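Local coordinates for protein maleylacetate reductase (Agrobacterium tumefaciens, PDB 3HL0) that probably catalyses the NADH-dependent reduction of maleylacetate to 3-oxoadipate, as a member of the iron-containing alcohol dehydrogenase family, at residues A[32-37]-A[111-116]; A[118-123]-A[159-164]; A[153-158]-A[220-225]; A[192-197]-A[229-234]; A[241-246]-A[340-345]. All blocks are in the same frame, centred on the assembly; numbering follows the deposited sequence. Where two conformers were deposited one is given.

Overall arrangement
The five contacts run from the nucleotide-binding region to the helical part of the fold. Contact 1 is partly buried and purely apolar, at the start of an inner strand of the parallel sheet, where the loop after helix 25-31 packs on it. Contacts 2 and 3, whose centres lie about 8 Å apart, are both buried and touch directly, Pro118 packing on Tyr153; contact 2 adds hydrogen bonds to NAD, whereas contact 3 wedges a helix leucine into a loop. Contacts 3 and 4 share helix 215-234 and are joined by Tyr223 and Glu196; contact 4 is a partly buried helix pair. Contact 5, buried leucine packing between helices 239-251 and 336-348, lies about 39 Å from contact 1, centre to centre.

Contact 1 (A[32-37]-A[111-116]); sequences LGLSRA and DAAQIV
Leu32 and Leu34 reach across to Ala113 and Ile115 at the start of a strand in the six-stranded parallel sheet, which belongs to the nucleotide-binding part of this iron-containing alcohol dehydrogenase. Segment 32-37 leads from helix 25-31 to strand 37-40. Its turn at Gly33, where phi is positive, is a Schellman motif that ends the helix and leaves a leucine on each side of the glycine directed at strand 113-118.

Leu32 can be followed outward from CB, which points toward the strand. CG stands beside the backbone N and anti to the carbonyl carbon (chi1 -64°), and from there the CD1 branch makes the contact. That methyl lies 3.9 Å from Ile115 CG1 and equally near Ile115 CD1, so it rests alongside the outer half of the isoleucine; the two side chains run antiparallel, side by side. The same Leu32 CD1 is a looser 4.4 Å from Ala113 CB.

Strand 150-153 lies next to this strand in the sheet, and its Val150 is touched by both Leu32 and Ile115. On the other flank, Leu34 packs on Cys90 of strand 90-95. Backbone bonds from Ala113 to Val91 and from Gln114 to Val150 hold the strand between these neighbours. The shortest approach belongs to the second leucine, whose CD1 methyl meets Ala113 CB at 3.6 Å.

Contact 2 (A[118-123]-A[159-164]); sequences PTTYAG and LGLPVA. With NAD (nicotinamide-adenine-dinucleotide), chain D.
Leu161 turns its CG away from the backbone N (chi1 -178°), which sends its two methyls between the Thr119-Tyr121 loop and the adenine of NAD, while Thr120 holds OG1 between its own N and carbonyl carbon (chi1 72°), leaving the hydroxyl facing the cofactor's pyrophosphate. The leucine branches divide the work. CD1 lies over one face of the adenine, 3.5 Å from NAD C5A, and also reaches Thr120 CG2; CD2 lies 3.7 Å from Thr119 O and over one face of the Tyr121 ring, with Tyr121 CE2 4.1 Å away.

Polar bonds fix the cofactor around this apolar wedge. The adenine amino group NAD N6A donates to Thr119 O at 3.0 Å, and Thr120 OG1 donates to the phosphate oxygen NAD O2N at 2.6 Å. Thr120 OG1 also accepts from Ala122 N at 3.3 Å, forming an ST turn whose nearly straight bond (164°) fixes the hydroxyl against the phosphate. Thr119 OG1 lies 2.8 Å from NAD N7A; its hydrogen-bond partner is Gln45, whereas the Tyr121 hydroxyl is held by Arg218 of helix 215-234.

The loop after strand 113-118 and the approach to helix 163-180 thus close on one cofactor from two sides, with a leucine packed against the base and threonines gripping its polar groups: the NAD-binding site of an iron-containing alcohol dehydrogenase.

Contact 3 (A[153-158]-A[220-225]); sequences YDAELT and TALYGA
Helix residue Leu222 faces a loop in which residues 155-158 take helical backbone angles, and Ala155 and Leu222 have the closest CA atoms of the two segments, 6.5 Å apart. The leucine side chain fills the angle between this turn and the Tyr153 ring. With CG set opposite the backbone N (chi1 -166°), its methyls part: CD1 runs beside the ring, 3.6 Å from Tyr153 CD1, while CD2 presses on the backbone of the turn, 3.8 Å from Ala155 CA. Leu222 CG approaches the ring obliquely.

Asp154 OD1 accepts from Glu156 N at 3.0 Å, an Asx turn, met from above the carboxylate plane; Asp154 is also bonded to Ser22 and Gly20. Ala155 O takes two donors, Thr158 N and Thr158 OG1, the hydroxyl lying on a lone pair at 2.7 Å. Leu157 of the turn binds NAD, its O making a weak hydrogen bond with the adenine amino group.

The loop follows strand 150-153 of the parallel sheet, so the contact joins the nucleotide-binding part to helix 215-234. Beyond Leu222, the Tyr153 ring meets Trp226 of that helix and the Tyr153 hydroxyl is hydrogen-bonded to Glu125, while helix 188-210 packs on Ala221.

Contact 4 (A[192-197]-A[229-234]); sequences MMAVEG and GTVLGA
An apolar helix-helix contact joins helix 188-210 to the C-terminal end of helix 215-234 through Met193, a selenomethionine, and Ala194 on one side and Thr230 and Val231 on the other. The short segments run roughly antiparallel, at 148° between their directions, and their axes approach to 9.4 Å.

Met193 carries most of its side of the contact. Its first torsion places CG beside the backbone N (chi1 -68°), and the extended chain beyond spans the gap and brings its selenium against the methyl of Thr230, with Met193 SE 3.8 Å from Thr230 CG2. Nearer the backbone, Met193 CB meets Val231 CG1 at 3.8 Å.

These consecutive helices belong to the all-helical C-terminal part of the iron-containing alcohol dehydrogenase fold, and helix 163-180 flanks the pair: its Ala180 is touched by both Ala194 and Val231. Thr230 keeps its hydroxyl for its own helix, OG1 being bonded to Trp226 O, and offers its methyl to the selenium. The next residue after Val231, Leu232, touches NAD instead. The valine is forked over the opposing helix, CG1 lying 4.1 Å from Ala194 N and CG2 4.4 Å from Ala194 CB.

Contact 5 (A[241-246]-A[340-345]); sequences HKLCHT and RDLLQR
Leu243 extends from helix 239-251 toward Leu342 and Leu343 of helix 336-348, and a single methyl of it, CD2, meets both. The two encounters differ in direction. Leu243 and Leu342 come from opposite helices and meet by their end methyls, with Leu243 CD2 3.9 Å from Leu342 CD2. Leu343 instead crosses Leu243 obliquely, and its CD2 methyl is 4.2 Å from Leu243 CD2.

The two neighbours leave their helix differently, in keeping with this. The CB of Leu342 already points at the opposite segment, and its CG continues outward, opposite the backbone N (chi1 -174°). Leu343 starts off to one side, and its CG lies beside the backbone N (chi1 -70°), which swings the far end of the chain back to the shared methyl. The CB of Leu243 points toward the other helix, and its CG likewise continues opposite the backbone N. The backbones remain well apart, 9.7 Å between Leu243 CA and Leu343 CA, and the helices therefore meet through the outer branches of these leucines, all three of them buried.

Polar groups of helix 336-348 lie away from this apolar patch. Arg340 NH1 donates to Gln344 OE1 at 2.7 Å, one turn along the same helix, with the amide oxygen close to the guanidinium plane; Arg340 NE also forms a salt bridge with Asp317.

The contact packs two helices of the helical C-terminal part together, away from the cofactor. Helix 316-323 adds Ala323 beside Leu243, helix 255-271 brings His265 against Leu342, and Leu306 from a loop touches Leu343.

Contact 1 (A[32-37]-A[111-116])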
# COMPACT_ATOMS: atom_id res chain seq x y z
N LEU A 32 7.47 21.38 -25.43
CA LEU A 32 7.59 20.19 -26.27
C LEU A 32 6.85 20.29 -27.61
O LEU A 32 6.91 19.35 -28.42
CB LEU A 32 7.12 18.94 -25.51
CG LEU A 32 7.88 18.50 -24.25
CD1 LEU A 32 6.99 17.56 -23.39
CD2 LEU A 32 9.21 17.82 -24.60
N GLY A 33 6.14 21.40 -27.85
CA GLY A 33 5.29 21.53 -29.04
C GLY A 33 4.06 20.64 -29.03
O GLY A 33 3.52 20.30 -30.08
N LEU A 34 3.62 20.26 -27.83
CA LEU A 34 2.47 19.38 -27.63
C LEU A 34 1.28 20.14 -27.03
O LEU A 34 1.41 21.30 -26.62
CB LEU A 34 2.89 18.21 -26.70
CG LEU A 34 4.07 17.40 -27.25
CD1 LEU A 34 4.48 16.31 -26.26
CD2 LEU A 34 3.80 16.82 -28.64
N SER A 35 0.11 19.50 -26.97
CA SER A 35 -1.09 20.24 -26.57
C SER A 35 -2.20 19.43 -25.88
O SER A 35 -3.23 19.98 -25.52
CB SER A 35 -1.65 21.03 -27.78
OG SER A 35 -2.25 20.15 -28.73
N ARG A 36 -2.00 18.13 -25.69
CA ARG A 36 -3.08 17.25 -25.23
C ARG A 36 -2.57 16.18 -24.24
O ARG A 36 -2.23 15.05 -24.61
CB ARG A 36 -3.80 16.59 -26.42
CG ARG A 36 -4.58 17.58 -27.35
CD ARG A 36 -5.81 18.20 -26.66
NE ARG A 36 -6.99 17.32 -26.71
CZ ARG A 36 -8.02 17.37 -25.87
NH1 ARG A 36 -8.07 18.26 -24.88
NH2 ARG A 36 -9.02 16.50 -26.01
N ALA A 37 -2.50 16.56 -22.97
CA ALA A 37 -1.92 15.66 -21.97
C ALA A 37 -2.92 14.71 -21.35
O ALA A 37 -4.01 15.11 -20.98
CB ALA A 37 -1.27 16.47 -20.84
N ASP A 111 4.90 5.72 -27.93
CA ASP A 111 5.90 6.79 -28.00
C ASP A 111 5.43 8.16 -27.45
O ASP A 111 5.98 9.21 -27.81
CB ASP A 111 6.50 6.91 -29.41
CG ASP A 111 8.00 7.18 -29.39
OD1 ASP A 111 8.70 6.69 -28.46
OD2 ASP A 111 8.48 7.88 -30.31
N ALA A 112 4.43 8.15 -26.56
CA ALA A 112 4.00 9.38 -25.86
C ALA A 112 5.22 10.05 -25.24
O ALA A 112 6.07 9.36 -24.64
CB ALA A 112 3.02 9.02 -24.73
N ALA A 113 5.30 11.38 -25.31
CA ALA A 113 6.29 12.07 -24.50
C ALA A 113 5.80 12.02 -23.03
O ALA A 113 4.59 11.99 -22.78
CB ALA A 113 6.43 13.54 -24.96
N GLN A 114 6.74 12.03 -22.09
CA GLN A 114 6.41 11.97 -20.65
C GLN A 114 6.86 13.22 -19.93
O GLN A 114 8.05 13.60 -20.02
CB GLN A 114 7.15 10.80 -19.99
CG GLN A 114 6.78 9.43 -20.57
CD GLN A 114 7.68 8.36 -20.00
OE1 GLN A 114 7.56 7.99 -18.83
NE2 GLN A 114 8.61 7.87 -20.82
N ILE A 115 5.96 13.83 -19.16
CA ILE A 115 6.31 14.84 -18.19
C ILE A 115 5.99 14.19 -16.85
O ILE A 115 4.84 13.83 -16.61
CB ILE A 115 5.47 16.10 -18.39
CG1 ILE A 115 5.84 16.80 -19.72
CG2 ILE A 115 5.70 17.11 -17.22
CD1 ILE A 115 4.80 17.85 -20.13
N VAL A 116 7.00 13.99 -16.02
CA VAL A 116 6.79 13.28 -14.75
C VAL A 116 6.87 14.29 -13.64
O VAL A 116 7.76 15.16 -13.64
CB VAL A 116 7.87 12.18 -14.54
CG1 VAL A 116 7.59 11.41 -13.21
CG2 VAL A 116 7.86 11.24 -15.71

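Contact 2 (A[118-123]-A[159-164])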
# COMPACT_ATOMS: atom_id res chain seq x y z
N PRO A 118 7.20 13.84 -9.87
CA PRO A 118 7.41 12.79 -8.85
C PRO A 118 6.96 13.28 -7.48
O PRO A 118 7.22 14.42 -7.13
CB PRO A 118 8.92 12.53 -8.86
CG PRO A 118 9.46 13.22 -10.09
CD PRO A 118 8.47 14.34 -10.45
N THR A 119 6.36 12.39 -6.69
CA THR A 119 5.90 12.79 -5.36
C THR A 119 6.44 11.85 -4.28
O THR A 119 6.01 11.91 -3.14
CB THR A 119 4.35 12.85 -5.30
OG1 THR A 119 3.81 11.54 -5.57
CG2 THR A 119 3.79 13.87 -6.37
N THR A 120 7.35 10.95 -4.66
CA THR A 120 8.10 10.15 -3.67
C THR A 120 9.57 10.27 -3.98
O THR A 120 9.99 11.13 -4.78
CB THR A 120 7.71 8.64 -3.65
OG1 THR A 120 8.22 7.98 -4.83
CG2 THR A 120 6.18 8.44 -3.56
N TYR A 121 10.39 9.41 -3.36
CA TYR A 121 11.83 9.45 -3.53
C TYR A 121 12.37 8.30 -4.37
O TYR A 121 13.56 8.05 -4.42
CB TYR A 121 12.51 9.49 -2.16
CG TYR A 121 11.99 10.66 -1.29
CD1 TYR A 121 11.84 11.95 -1.84
CD2 TYR A 121 11.64 10.46 0.05
CE1 TYR A 121 11.35 13.00 -1.07
CE2 TYR A 121 11.14 11.49 0.84
CZ TYR A 121 11.01 12.77 0.26
OH TYR A 121 10.52 13.77 1.07
N ALA A 122 11.48 7.60 -5.05
CA ALA A 122 11.87 6.38 -5.82
C ALA A 122 12.88 6.65 -6.93
O ALA A 122 13.74 5.80 -7.21
CB ALA A 122 10.59 5.71 -6.45
N GLY A 123 12.76 7.81 -7.60
CA GLY A 123 13.77 8.15 -8.62
C GLY A 123 13.55 7.60 -10.02
O GLY A 123 14.38 7.84 -10.89
N LEU A 159 4.74 17.48 0.65
CA LEU A 159 4.45 17.81 2.04
C LEU A 159 3.49 16.75 2.60
O LEU A 159 3.58 16.39 3.79
CB LEU A 159 3.84 19.21 2.20
CG LEU A 159 4.80 20.39 1.87
CD1 LEU A 159 3.99 21.68 1.69
CD2 LEU A 159 5.86 20.61 2.90
N GLY A 160 2.62 16.25 1.72
CA GLY A 160 1.59 15.28 2.11
C GLY A 160 2.01 13.83 2.06
O GLY A 160 1.18 12.92 2.29
N LEU A 161 3.29 13.59 1.77
CA LEU A 161 3.75 12.20 1.69
C LEU A 161 3.86 11.70 3.15
O LEU A 161 4.55 12.28 3.96
CB LEU A 161 5.08 12.12 0.96
CG LEU A 161 5.69 10.72 0.75
CD1 LEU A 161 4.84 9.81 -0.15
CD2 LEU A 161 7.18 10.85 0.21
N PRO A 162 3.16 10.60 3.48
CA PRO A 162 3.15 10.19 4.89
C PRO A 162 4.56 9.89 5.40
O PRO A 162 5.46 9.53 4.60
CB PRO A 162 2.30 8.91 4.87
CG PRO A 162 1.33 9.10 3.72
CD PRO A 162 2.22 9.81 2.66
N VAL A 163 4.75 10.07 6.70
CA VAL A 163 6.06 9.95 7.29
C VAL A 163 6.67 8.56 7.06
O VAL A 163 7.85 8.47 6.69
CB VAL A 163 6.06 10.30 8.77
CG1 VAL A 163 7.36 9.92 9.40
CG2 VAL A 163 5.83 11.82 8.93
N ALA A 164 5.91 7.50 7.29
CA ALA A 164 6.52 6.15 7.18
C ALA A 164 7.06 5.86 5.77
O ALA A 164 8.22 5.43 5.67
CB ALA A 164 5.50 5.08 7.64
PA NAD D . 4.22 3.97 -5.11
O1A NAD D . 4.35 4.77 -6.36
O2A NAD D . 3.83 2.55 -5.22
O5B NAD D . 3.35 4.81 -4.07
C5B NAD D . 2.84 4.15 -2.91
C4B NAD D . 1.57 4.87 -2.49
O4B NAD D . 1.91 6.17 -2.02
C3B NAD D . 0.58 5.03 -3.66
O3B NAD D . -0.77 4.74 -3.26
C2B NAD D . 0.75 6.49 -4.01
O2B NAD D . -0.40 7.06 -4.59
C1B NAD D . 1.08 7.13 -2.65
N9A NAD D . 1.82 8.41 -2.77
C8A NAD D . 2.97 8.65 -3.50
N7A NAD D . 3.33 9.94 -3.34
C5A NAD D . 2.42 10.56 -2.52
C6A NAD D . 2.32 11.87 -2.05
N6A NAD D . 3.33 12.78 -2.10
N1A NAD D . 1.23 12.14 -1.23
C2A NAD D . 0.32 11.16 -0.89
N3A NAD D . 0.43 9.87 -1.34
C4A NAD D . 1.48 9.59 -2.16
O3 NAD D . 5.65 3.90 -4.32
PN NAD D . 7.17 4.11 -4.85
O1N NAD D . 8.02 3.50 -3.78
O2N NAD D . 7.29 5.53 -5.17
O5D NAD D . 7.30 3.21 -6.17
C5D NAD D . 7.47 1.80 -6.11
C4D NAD D . 7.34 1.28 -7.55
O4D NAD D . 8.28 1.98 -8.35
C3D NAD D . 7.74 -0.19 -7.60
O3D NAD D . 6.96 -0.81 -8.64
C2D NAD D . 9.20 -0.12 -8.00
O2D NAD D . 9.70 -1.31 -8.61
C1D NAD D . 9.20 1.07 -8.93
N1N NAD D . 10.50 1.71 -9.08
C2N NAD D . 11.03 1.74 -10.33
C3N NAD D . 12.26 2.33 -10.52
C7N NAD D . 12.72 2.34 -11.92
O7N NAD D . 13.87 2.99 -12.12
N7N NAD D . 12.02 1.72 -12.91
C4N NAD D . 12.99 2.96 -9.45
C5N NAD D . 12.43 2.91 -8.17
C6N NAD D . 11.19 2.27 -8.00

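Contact 3 (A[153-158]-A[220-225])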
# COMPACT_ATOMS: atom_id res chain seq x y z
N TYR A 153 10.05 18.83 -10.54
CA TYR A 153 10.16 18.56 -9.11
C TYR A 153 9.59 19.72 -8.32
O TYR A 153 10.16 20.84 -8.30
CB TYR A 153 11.62 18.39 -8.69
CG TYR A 153 12.24 17.05 -9.04
CD1 TYR A 153 11.80 15.88 -8.40
CD2 TYR A 153 13.28 16.96 -9.97
CE1 TYR A 153 12.40 14.63 -8.70
CE2 TYR A 153 13.86 15.77 -10.27
CZ TYR A 153 13.44 14.60 -9.63
OH TYR A 153 14.04 13.43 -9.94
N ASP A 154 8.48 19.44 -7.64
CA ASP A 154 7.78 20.47 -6.86
C ASP A 154 7.64 19.99 -5.41
O ASP A 154 6.75 19.18 -5.13
CB ASP A 154 6.41 20.74 -7.47
CG ASP A 154 5.63 21.83 -6.72
OD1 ASP A 154 6.04 22.25 -5.63
OD2 ASP A 154 4.63 22.31 -7.30
N ALA A 155 8.54 20.44 -4.54
CA ALA A 155 8.58 19.87 -3.18
C ALA A 155 7.25 20.12 -2.43
O ALA A 155 6.93 19.39 -1.49
CB ALA A 155 9.73 20.40 -2.41
N GLU A 156 6.44 21.09 -2.86
CA GLU A 156 5.12 21.30 -2.20
C GLU A 156 4.24 20.04 -2.28
O GLU A 156 3.41 19.80 -1.37
CB GLU A 156 4.41 22.55 -2.75
CG GLU A 156 5.16 23.82 -2.39
CD GLU A 156 4.56 25.11 -2.96
OE1 GLU A 156 3.59 25.08 -3.75
OE2 GLU A 156 5.09 26.18 -2.60
N LEU A 157 4.39 19.26 -3.36
CA LEU A 157 3.59 18.08 -3.61
C LEU A 157 4.02 16.89 -2.72
O LEU A 157 3.32 15.89 -2.66
CB LEU A 157 3.68 17.68 -5.08
CG LEU A 157 3.26 18.80 -6.03
CD1 LEU A 157 3.13 18.16 -7.39
CD2 LEU A 157 1.96 19.47 -5.60
N THR A 158 5.14 17.05 -2.04
CA THR A 158 5.62 16.03 -1.11
C THR A 158 5.31 16.32 0.34
O THR A 158 5.58 15.48 1.20
CB THR A 158 7.13 15.77 -1.25
OG1 THR A 158 7.86 16.92 -0.84
CG2 THR A 158 7.49 15.34 -2.68
N THR A 220 15.20 19.53 0.21
CA THR A 220 16.49 18.88 0.30
C THR A 220 16.31 17.39 0.01
O THR A 220 17.09 16.80 -0.75
CB THR A 220 17.12 19.12 1.68
OG1 THR A 220 17.34 20.55 1.79
CG2 THR A 220 18.45 18.43 1.79
N ALA A 221 15.28 16.78 0.59
CA ALA A 221 15.11 15.34 0.32
C ALA A 221 14.76 15.06 -1.15
O ALA A 221 15.20 14.07 -1.73
CB ALA A 221 14.01 14.76 1.19
N LEU A 222 13.95 15.91 -1.78
CA LEU A 222 13.61 15.70 -3.17
C LEU A 222 14.83 15.88 -4.10
O LEU A 222 15.01 15.14 -5.07
CB LEU A 222 12.46 16.64 -3.53
CG LEU A 222 11.76 16.31 -4.83
CD1 LEU A 222 11.19 14.86 -4.97
CD2 LEU A 222 10.61 17.30 -5.03
N TYR A 223 15.64 16.90 -3.80
CA TYR A 223 16.90 17.10 -4.50
C TYR A 223 17.77 15.84 -4.36
O TYR A 223 18.34 15.37 -5.36
CB TYR A 223 17.58 18.29 -3.87
CG TYR A 223 19.06 18.45 -4.11
CD1 TYR A 223 19.53 18.84 -5.37
CD2 TYR A 223 19.97 18.24 -3.08
CE1 TYR A 223 20.92 19.00 -5.59
CE2 TYR A 223 21.34 18.41 -3.27
CZ TYR A 223 21.79 18.80 -4.54
OH TYR A 223 23.13 18.99 -4.73
N GLY A 224 17.88 15.30 -3.15
CA GLY A 224 18.67 14.07 -2.96
C GLY A 224 18.08 12.95 -3.81
O GLY A 224 18.83 12.18 -4.44
N ALA A 225 16.76 12.82 -3.83
CA ALA A 225 16.11 11.75 -4.60
C ALA A 225 16.40 11.82 -6.10
O ALA A 225 16.63 10.82 -6.79
CB ALA A 225 14.58 11.76 -4.32

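Contact 4 (A[192-197]-A[229-234])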
# COMPACT_ATOMS: atom_id res chain seq x y z
N MSE A 192 30.34 11.37 -7.60
CA MSE A 192 30.08 12.69 -6.97
C MSE A 192 28.57 12.92 -6.71
O MSE A 192 28.19 13.38 -5.63
CB MSE A 192 30.75 13.82 -7.81
CG MSE A 192 29.94 15.09 -8.09
SE MSE A 192 31.04 16.06 -9.42
CE MSE A 192 32.64 15.71 -8.48
N MSE A 193 27.72 12.60 -7.68
CA MSE A 193 26.26 12.76 -7.52
C MSE A 193 25.77 11.83 -6.41
O MSE A 193 24.90 12.22 -5.63
CB MSE A 193 25.50 12.45 -8.79
CG MSE A 193 25.79 13.51 -9.85
SE MSE A 193 24.56 13.07 -11.38
CE MSE A 193 25.03 14.43 -12.60
N ALA A 194 26.32 10.62 -6.36
CA ALA A 194 25.88 9.65 -5.31
C ALA A 194 26.20 10.13 -3.93
O ALA A 194 25.37 10.04 -3.02
CB ALA A 194 26.51 8.24 -5.57
N VAL A 195 27.41 10.65 -3.73
CA VAL A 195 27.78 11.13 -2.40
C VAL A 195 26.90 12.32 -2.01
O VAL A 195 26.42 12.43 -0.87
CB VAL A 195 29.29 11.48 -2.35
CG1 VAL A 195 29.60 12.12 -0.99
CG2 VAL A 195 30.08 10.18 -2.51
N GLU A 196 26.68 13.24 -2.95
CA GLU A 196 25.84 14.41 -2.66
C GLU A 196 24.39 13.98 -2.37
O GLU A 196 23.78 14.56 -1.46
CB GLU A 196 25.92 15.39 -3.82
CG GLU A 196 25.00 16.60 -3.67
CD GLU A 196 25.42 17.61 -2.62
OE1 GLU A 196 26.36 17.41 -1.81
OE2 GLU A 196 24.73 18.65 -2.60
N GLY A 197 23.85 13.01 -3.13
CA GLY A 197 22.50 12.49 -2.88
C GLY A 197 22.41 11.87 -1.49
O GLY A 197 21.45 12.12 -0.76
N GLY A 229 18.27 8.95 -8.10
CA GLY A 229 17.68 8.34 -9.27
C GLY A 229 18.55 8.47 -10.50
O GLY A 229 18.57 7.57 -11.34
N THR A 230 19.27 9.57 -10.60
CA THR A 230 20.10 9.82 -11.78
C THR A 230 21.18 8.75 -11.84
O THR A 230 21.44 8.20 -12.91
CB THR A 230 20.68 11.22 -11.76
OG1 THR A 230 19.60 12.18 -11.78
CG2 THR A 230 21.58 11.46 -12.99
N VAL A 231 21.76 8.42 -10.70
CA VAL A 231 22.81 7.40 -10.78
C VAL A 231 22.26 5.99 -10.95
O VAL A 231 22.90 5.18 -11.63
CB VAL A 231 23.83 7.51 -9.62
CG1 VAL A 231 24.43 8.92 -9.61
CG2 VAL A 231 23.18 7.18 -8.24
N LEU A 232 21.05 5.73 -10.44
CA LEU A 232 20.33 4.47 -10.80
C LEU A 232 20.18 4.36 -12.32
O LEU A 232 20.28 3.25 -12.91
CB LEU A 232 18.94 4.43 -10.15
CG LEU A 232 18.07 3.24 -10.56
CD1 LEU A 232 18.70 1.87 -10.22
CD2 LEU A 232 16.69 3.36 -9.87
N GLY A 233 19.92 5.51 -12.95
CA GLY A 233 19.76 5.56 -14.40
C GLY A 233 21.04 5.32 -15.16
O GLY A 233 20.97 4.75 -16.25
N ALA A 234 22.20 5.66 -14.56
CA ALA A 234 23.49 5.83 -15.28
C ALA A 234 24.40 4.61 -15.18
O ALA A 234 25.08 4.25 -16.15
CB ALA A 234 24.25 7.00 -14.72

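Contact 5 (A[241-246]-A[340-345])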
# COMPACT_ATOMS: atom_id res chain seq x y z
N HIS A 241 20.13 -4.24 -5.25
CA HIS A 241 18.90 -4.11 -6.08
C HIS A 241 18.47 -5.50 -6.60
O HIS A 241 17.27 -5.74 -6.71
CB HIS A 241 19.11 -3.07 -7.20
CG HIS A 241 19.24 -1.66 -6.70
ND1 HIS A 241 20.37 -1.21 -6.05
CD2 HIS A 241 18.38 -0.61 -6.74
CE1 HIS A 241 20.20 0.06 -5.71
NE2 HIS A 241 18.99 0.45 -6.11
N LYS A 242 19.41 -6.37 -6.93
CA LYS A 242 19.05 -7.74 -7.39
C LYS A 242 18.30 -8.51 -6.32
O LYS A 242 17.24 -9.10 -6.59
CB LYS A 242 20.29 -8.49 -7.84
CG LYS A 242 20.91 -7.87 -9.11
CD LYS A 242 20.17 -8.32 -10.37
CE LYS A 242 21.02 -8.14 -11.62
NZ LYS A 242 21.10 -6.70 -12.03
N LEU A 243 18.80 -8.45 -5.09
CA LEU A 243 18.17 -9.17 -3.98
C LEU A 243 16.80 -8.60 -3.68
O LEU A 243 15.87 -9.37 -3.40
CB LEU A 243 19.08 -9.20 -2.76
CG LEU A 243 18.63 -10.03 -1.56
CD1 LEU A 243 18.53 -11.51 -2.05
CD2 LEU A 243 19.65 -9.89 -0.44
N CYS A 244 16.63 -7.28 -3.72
CA CYS A 244 15.32 -6.70 -3.45
C CYS A 244 14.33 -7.15 -4.52
O CYS A 244 13.18 -7.46 -4.23
CB CYS A 244 15.35 -5.18 -3.44
SG CYS A 244 16.17 -4.47 -2.00
N HIS A 245 14.79 -7.20 -5.77
CA HIS A 245 13.92 -7.65 -6.85
C HIS A 245 13.53 -9.12 -6.66
O HIS A 245 12.36 -9.48 -6.86
CB HIS A 245 14.57 -7.41 -8.22
CG HIS A 245 13.69 -7.79 -9.38
ND1 HIS A 245 13.74 -9.03 -9.97
CD2 HIS A 245 12.77 -7.08 -10.06
CE1 HIS A 245 12.87 -9.08 -10.96
NE2 HIS A 245 12.26 -7.91 -11.04
N THR A 246 14.48 -9.96 -6.26
CA THR A 246 14.19 -11.40 -6.03
C THR A 246 13.19 -11.57 -4.91
O THR A 246 12.18 -12.27 -5.06
CB THR A 246 15.47 -12.16 -5.65
OG1 THR A 246 16.34 -12.11 -6.77
CG2 THR A 246 15.16 -13.58 -5.25
N ARG A 340 22.86 -16.62 2.31
CA ARG A 340 22.00 -17.21 3.35
C ARG A 340 22.22 -16.57 4.73
O ARG A 340 21.25 -16.32 5.45
CB ARG A 340 22.15 -18.75 3.37
CG ARG A 340 21.22 -19.46 4.37
CD ARG A 340 19.74 -19.27 4.01
NE ARG A 340 18.94 -19.92 5.06
CZ ARG A 340 18.63 -19.35 6.20
NH1 ARG A 340 19.01 -18.09 6.45
NH2 ARG A 340 17.91 -20.04 7.11
N ASP A 341 23.48 -16.30 5.10
CA ASP A 341 23.81 -15.62 6.35
C ASP A 341 23.23 -14.18 6.34
O ASP A 341 22.68 -13.74 7.34
CB ASP A 341 25.33 -15.50 6.53
CG ASP A 341 26.05 -16.84 6.72
OD1 ASP A 341 25.40 -17.82 7.10
OD2 ASP A 341 27.32 -16.86 6.49
N LEU A 342 23.41 -13.47 5.23
CA LEU A 342 22.87 -12.09 5.05
C LEU A 342 21.34 -12.11 5.29
O LEU A 342 20.81 -11.28 6.06
CB LEU A 342 23.18 -11.59 3.62
CG LEU A 342 22.84 -10.13 3.24
CD1 LEU A 342 23.52 -9.82 1.91
CD2 LEU A 342 21.35 -9.93 3.07
N LEU A 343 20.65 -13.05 4.64
CA LEU A 343 19.21 -13.18 4.84
C LEU A 343 18.85 -13.47 6.30
O LEU A 343 17.83 -12.97 6.79
CB LEU A 343 18.66 -14.22 3.86
CG LEU A 343 18.66 -13.79 2.41
CD1 LEU A 343 18.29 -15.00 1.52
CD2 LEU A 343 17.73 -12.59 2.14
N GLN A 344 19.66 -14.27 6.99
CA GLN A 344 19.36 -14.53 8.38
C GLN A 344 19.47 -13.31 9.23
O GLN A 344 18.62 -13.07 10.06
CB GLN A 344 20.27 -15.63 8.92
CG GLN A 344 19.76 -16.19 10.22
CD GLN A 344 18.57 -17.08 10.03
OE1 GLN A 344 18.53 -17.84 9.09
NE2 GLN A 344 17.58 -16.97 10.91
N ARG A 345 20.53 -12.52 9.01
CA ARG A 345 20.65 -11.27 9.75
C ARG A 345 19.49 -10.30 9.46
O ARG A 345 18.98 -9.65 10.40
CB ARG A 345 21.97 -10.56 9.38
CG ARG A 345 23.29 -11.33 9.71
CD ARG A 345 23.44 -11.71 11.19
NE ARG A 345 22.71 -12.91 11.61
CZ ARG A 345 23.11 -14.16 11.34
NH1 ARG A 345 22.41 -15.21 11.83
NH2 ARG A 345 24.21 -14.35 10.60